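Local structure of putative MAR1 (Leishmania donovani, 1X9G) at residues A[96-99]-A[100-103]; A[88-92]-A[93-97]. The protein is of unknown function but is a putative MAR1 ribonuclease of the isochorismatase superfamily, and so probably a hydrolase. All blocks are in the same frame, centred on the assembly; numbering follows the deposited sequence.

Contact 1: residues A[96-99]-A[100-103]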
loop_
_atom_site.group_PDB
_atom_site.type_symbol
_atom_site.label_atom_id
_atom_site.label_comp_id
_atom_site.label_asym_id
_atom_site.label_seq_id
_atom_site.Cartn_x
_atom_site.Cartn_y
_atom_site.Cartn_z
ATOM N N VAL A 96 21.081 -7.399 -15.151
ATOM C CA VAL A 96 21.017 -8.663 -15.896
ATOM C C VAL A 96 21.680 -8.537 -17.282
ATOM O O VAL A 96 21.031 -8.261 -18.304
ATOM C CB VAL A 96 19.585 -9.241 -15.947
ATOM C CG1 VAL A 96 19.590 -10.657 -16.521
ATOM C CG2 VAL A 96 18.958 -9.220 -14.525
ATOM N N VAL A 97 23.007 -8.695 -17.275
ATOM C CA VAL A 97 23.836 -8.773 -18.491
ATOM C C VAL A 97 24.355 -10.201 -18.596
ATOM O O VAL A 97 24.304 -10.936 -17.589
ATOM C CB VAL A 97 24.997 -7.750 -18.477
ATOM C CG1 VAL A 97 24.449 -6.325 -18.658
ATOM C CG2 VAL A 97 25.859 -7.875 -17.225
ATOM N N PRO A 98 24.789 -10.625 -19.816
ATOM C CA PRO A 98 25.315 -11.971 -20.102
ATOM C C PRO A 98 26.166 -12.562 -18.996
ATOM O O PRO A 98 25.929 -13.712 -18.599
ATOM C CB PRO A 98 26.142 -11.747 -21.345
ATOM C CG PRO A 98 25.344 -10.707 -22.091
ATOM C CD PRO A 98 24.730 -9.815 -21.051
ATOM N N GLN A 99 27.131 -11.794 -18.486
ATOM C CA GLN A 99 27.994 -12.300 -17.403
ATOM C C GLN A 99 27.217 -12.759 -16.175
ATOM O O GLN A 99 27.433 -13.860 -15.681
ATOM C CB GLN A 99 29.081 -11.300 -17.013
ATOM C CG GLN A 99 30.401 -11.573 -17.708
ATOM C CD GLN A 99 31.368 -10.401 -17.655
ATOM O OE1 GLN A 99 30.994 -9.243 -17.905
ATOM N NE2 GLN A 99 32.639 -10.698 -17.351
ATOM N N VAL A 100 26.288 -11.931 -15.705
ATOM C CA VAL A 100 25.559 -12.230 -14.467
ATOM C C VAL A 100 24.522 -13.330 -14.664
ATOM O O VAL A 100 24.246 -14.079 -13.746
ATOM C CB VAL A 100 24.905 -10.961 -13.858
ATOM C CG1 VAL A 100 25.863 -10.263 -12.900
ATOM C CG2 VAL A 100 24.528 -10.033 -14.934
ATOM N N GLU A 101 23.961 -13.431 -15.864
ATOM C CA GLU A 101 22.990 -14.474 -16.165
ATOM C C GLU A 101 23.530 -15.885 -15.893
ATOM O O GLU A 101 22.912 -16.664 -15.169
ATOM C CB GLU A 101 22.522 -14.365 -17.610
ATOM C CG GLU A 101 22.152 -12.974 -18.056
ATOM C CD GLU A 101 21.301 -12.988 -19.316
ATOM O OE1 GLU A 101 20.384 -13.846 -19.382
ATOM O OE2 GLU A 101 21.541 -12.151 -20.232
ATOM N N GLU A 102 24.675 -16.211 -16.480
ATOM C CA GLU A 102 25.274 -17.523 -16.280
ATOM C C GLU A 102 25.707 -17.711 -14.817
ATOM O O GLU A 102 25.664 -18.823 -14.269
ATOM C CB GLU A 102 26.430 -17.785 -17.272
ATOM C CG GLU A 102 27.376 -16.598 -17.587
ATOM C CD GLU A 102 28.466 -16.945 -18.649
ATOM O OE1 GLU A 102 28.599 -18.157 -19.010
ATOM O OE2 GLU A 102 29.192 -16.007 -19.112
ATOM N N LEU A 103 26.084 -16.601 -14.187
ATOM C CA LEU A 103 26.483 -16.589 -12.784
ATOM C C LEU A 103 25.266 -16.746 -11.840
ATOM O O LEU A 103 25.410 -16.777 -10.612
ATOM C CB LEU A 103 27.269 -15.306 -12.527
ATOM C CG LEU A 103 28.299 -15.041 -11.430
ATOM C CD1 LEU A 103 29.482 -16.061 -11.385
ATOM C CD2 LEU A 103 28.809 -13.646 -11.657
#
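Glu101 N bonds back to Val97 O at 3.1 Å, with an angle of 158° at the hydrogen. The place of Val97 O is less certain, but the bond appears to close the first turn of the short helix 98-102. The CA atoms of Pro98 and Glu101 lie 5.2 Å apart, as expected one turn on. Val97 is the N-cap residue, and Pro98 fills the first helical position, where its missing N-H costs nothing. At the other end, the bond from Leu103 N to Gln99 O is long and weak at 3.4 Å. The helix ends there.

The side chain of Glu101 folds back along the first turn. Its CG is anti to its own carbonyl carbon (chi1 -47°) and the chain then extends. This lays the carboxylate beside the proline ring, with Glu101 OE2 4.0 Å from Pro98 CD. The two side chains run side by side and point the same way. Val96 meets the same glutamate across its length: CG1 of Val96 sits 3.8 Å from CG of Glu101, and the side chains cross at about a right angle.

On the inner side, Val100 is buried and packs on Ile88 and Ile63 of strands 86-90 and 60-67. Glu102 is exposed; its CG passes 3.3 Å from Gln99 O.

This is a short helix with proline in its first turn, its Val100 side turned to the sheet. It lies in the beta-alpha-beta crossover from edge strand 86-90 to strand 109-115 of the isochorismatase-like fold.

Contact 2: residues A[88-92]-A[93-97]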
loop_
_atom_site.group_PDB
_atom_site.type_symbol
_atom_site.label_atom_id
_atom_site.label_comp_id
_atom_site.label_asym_id
_atom_site.label_seq_id
_atom_site.Cartn_x
_atom_site.Cartn_y
_atom_site.Cartn_z
ATOM N N ILE A 88 31.790 -6.949 -12.103
ATOM C CA ILE A 88 31.442 -6.834 -13.519
ATOM C C ILE A 88 30.998 -5.403 -13.869
ATOM O O ILE A 88 30.687 -4.608 -12.992
ATOM C CB ILE A 88 30.468 -8.017 -14.062
ATOM C CG1 ILE A 88 29.159 -7.504 -14.634
ATOM C CG2 ILE A 88 30.238 -9.165 -13.062
ATOM C CD1 ILE A 88 28.086 -7.437 -13.613
ATOM N N GLU A 89 31.016 -5.075 -15.153
ATOM C CA GLU A 89 30.870 -3.683 -15.619
ATOM C C GLU A 89 29.858 -3.656 -16.749
ATOM O O GLU A 89 29.751 -4.608 -17.527
ATOM C CB GLU A 89 32.220 -3.122 -16.120
ATOM C CG GLU A 89 33.327 -2.945 -15.034
ATOM C CD GLU A 89 34.733 -2.545 -15.618
ATOM O OE1 GLU A 89 34.807 -1.659 -16.507
ATOM O OE2 GLU A 89 35.767 -3.125 -15.182
ATOM N N LYS A 90 29.114 -2.572 -16.873
ATOM C CA LYS A 90 28.141 -2.527 -17.958
ATOM C C LYS A 90 27.620 -1.164 -18.283
ATOM O O LYS A 90 27.940 -0.177 -17.624
ATOM C CB LYS A 90 26.952 -3.437 -17.661
ATOM C CG LYS A 90 26.525 -3.496 -16.186
ATOM C CD LYS A 90 25.887 -2.230 -15.654
ATOM C CE LYS A 90 24.879 -2.620 -14.531
ATOM N NZ LYS A 90 24.229 -1.424 -13.909
ATOM N N THR A 91 26.798 -1.123 -19.316
ATOM C CA THR A 91 26.107 0.107 -19.673
ATOM C C THR A 91 24.555 -0.091 -19.618
ATOM O O THR A 91 23.795 0.864 -19.428
ATOM C CB THR A 91 26.630 0.613 -21.020
ATOM O OG1 THR A 91 26.532 -0.444 -21.991
ATOM C CG2 THR A 91 28.129 1.005 -20.887
ATOM N N ARG A 92 24.111 -1.343 -19.739
ATOM C CA ARG A 92 22.736 -1.729 -19.474
ATOM C C ARG A 92 22.292 -1.181 -18.103
ATOM O O ARG A 92 23.065 -1.260 -17.127
ATOM C CB ARG A 92 22.622 -3.245 -19.563
ATOM C CG ARG A 92 21.294 -3.837 -19.165
ATOM C CD ARG A 92 20.931 -4.953 -20.109
ATOM N NE ARG A 92 20.039 -4.428 -21.144
ATOM C CZ ARG A 92 18.813 -4.880 -21.402
ATOM N NH1 ARG A 92 18.302 -5.894 -20.704
ATOM N NH2 ARG A 92 18.100 -4.322 -22.379
ATOM N N PHE A 93 21.091 -0.575 -18.034
ATOM C CA PHE A 93 20.621 -0.008 -16.749
ATOM C C PHE A 93 20.380 -1.138 -15.764
ATOM O O PHE A 93 20.805 -1.065 -14.612
ATOM C CB PHE A 93 19.416 0.928 -16.883
ATOM C CG PHE A 93 19.692 2.140 -17.701
ATOM C CD1 PHE A 93 18.803 2.544 -18.698
ATOM C CD2 PHE A 93 20.879 2.868 -17.512
ATOM C CE1 PHE A 93 19.079 3.687 -19.492
ATOM C CE2 PHE A 93 21.181 4.000 -18.310
ATOM C CZ PHE A 93 20.258 4.413 -19.300
ATOM N N SER A 94 19.767 -2.209 -16.246
ATOM C CA SER A 94 19.683 -3.441 -15.487
ATOM C C SER A 94 20.970 -4.253 -15.379
ATOM O O SER A 94 21.653 -4.479 -16.394
ATOM C CB SER A 94 18.680 -4.346 -16.139
ATOM O OG SER A 94 18.765 -5.586 -15.500
ATOM N N CYS A 95 21.253 -4.722 -14.157
ATOM C CA CYS A 95 22.286 -5.712 -13.841
ATOM C C CYS A 95 22.224 -7.028 -14.593
ATOM O O CYS A 95 23.233 -7.715 -14.683
ATOM C CB CYS A 95 22.292 -6.060 -12.355
ATOM S SG CYS A 95 22.804 -4.713 -11.272
ATOM N N VAL A 96 21.081 -7.399 -15.151
ATOM C CA VAL A 96 21.017 -8.663 -15.896
ATOM C C VAL A 96 21.680 -8.537 -17.282
ATOM O O VAL A 96 21.031 -8.261 -18.304
ATOM C CB VAL A 96 19.585 -9.241 -15.947
ATOM C CG1 VAL A 96 19.590 -10.657 -16.521
ATOM C CG2 VAL A 96 18.958 -9.220 -14.525
ATOM N N VAL A 97 23.007 -8.695 -17.275
ATOM C CA VAL A 97 23.836 -8.773 -18.491
ATOM C C VAL A 97 24.355 -10.201 -18.596
ATOM O O VAL A 97 24.304 -10.936 -17.589
ATOM C CB VAL A 97 24.997 -7.750 -18.477
ATOM C CG1 VAL A 97 24.449 -6.325 -18.658
ATOM C CG2 VAL A 97 25.859 -7.875 -17.225
#
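Val97 turns its CG1 methyl onto Arg92 CB, 3.7 Å away, and onto Lys90 CB at 3.9 Å. The chain curls back on itself through an ST turn at Ser94, in the loop that leaves edge strand 86-90 of the isochorismatase-like fold. This apolar corner is the compact part of the contact. Ile88 adds a looser touch, with its CG1 4.2 Å from CG2 of Val97.

Lys90 is buried, and its chain bends at chi2 (70°) to run under the loop. Its CE lies 4.1 Å from Cys95 CA. Its NZ forms a salt bridge with Asp27 and a weak hydrogen bond to Arg92 O.

The outer side is looser within the chain, partly exposed and partly covered by the second subunit. Arg92 runs alongside the loop, its CD 3.8 Å from Val96 O, which lies at the edge of the guanidinium, near its plane. Thr91 OG1 is hydrogen-bonded to Asp179 of the second subunit, and Phe93 packs on Leu174 of that subunit.

Ser94 OG is itself held by Asp127. In the ST turn, Val96 N donates to Ser94 OG at 3.0 Å, with an angle of 162° at the hydrogen.

How the contacts relate
Contact 2 leads directly into contact 1 along the chain, and their centres are 9 Å apart. They share Val96 and Val97. Val97 ends the loop of contact 2 and occupies the N-cap position of the helix of contact 1. The helix also folds back over the strand that precedes the loop: Val100 CG1 lies 3.7 Å from Ile88 CD1, and Gln99 OE1 is 4.1 Å from Ile88 CB. Contact 1 lies at the surface of its own chain, whereas contact 2 reaches the second subunit. By analogy with the Asp-Lys-Cys triad of this superfamily, Lys90 and Asp27 are probably active-site residues, which would put contact 2 at the pocket. Cys95 is not implied as the third.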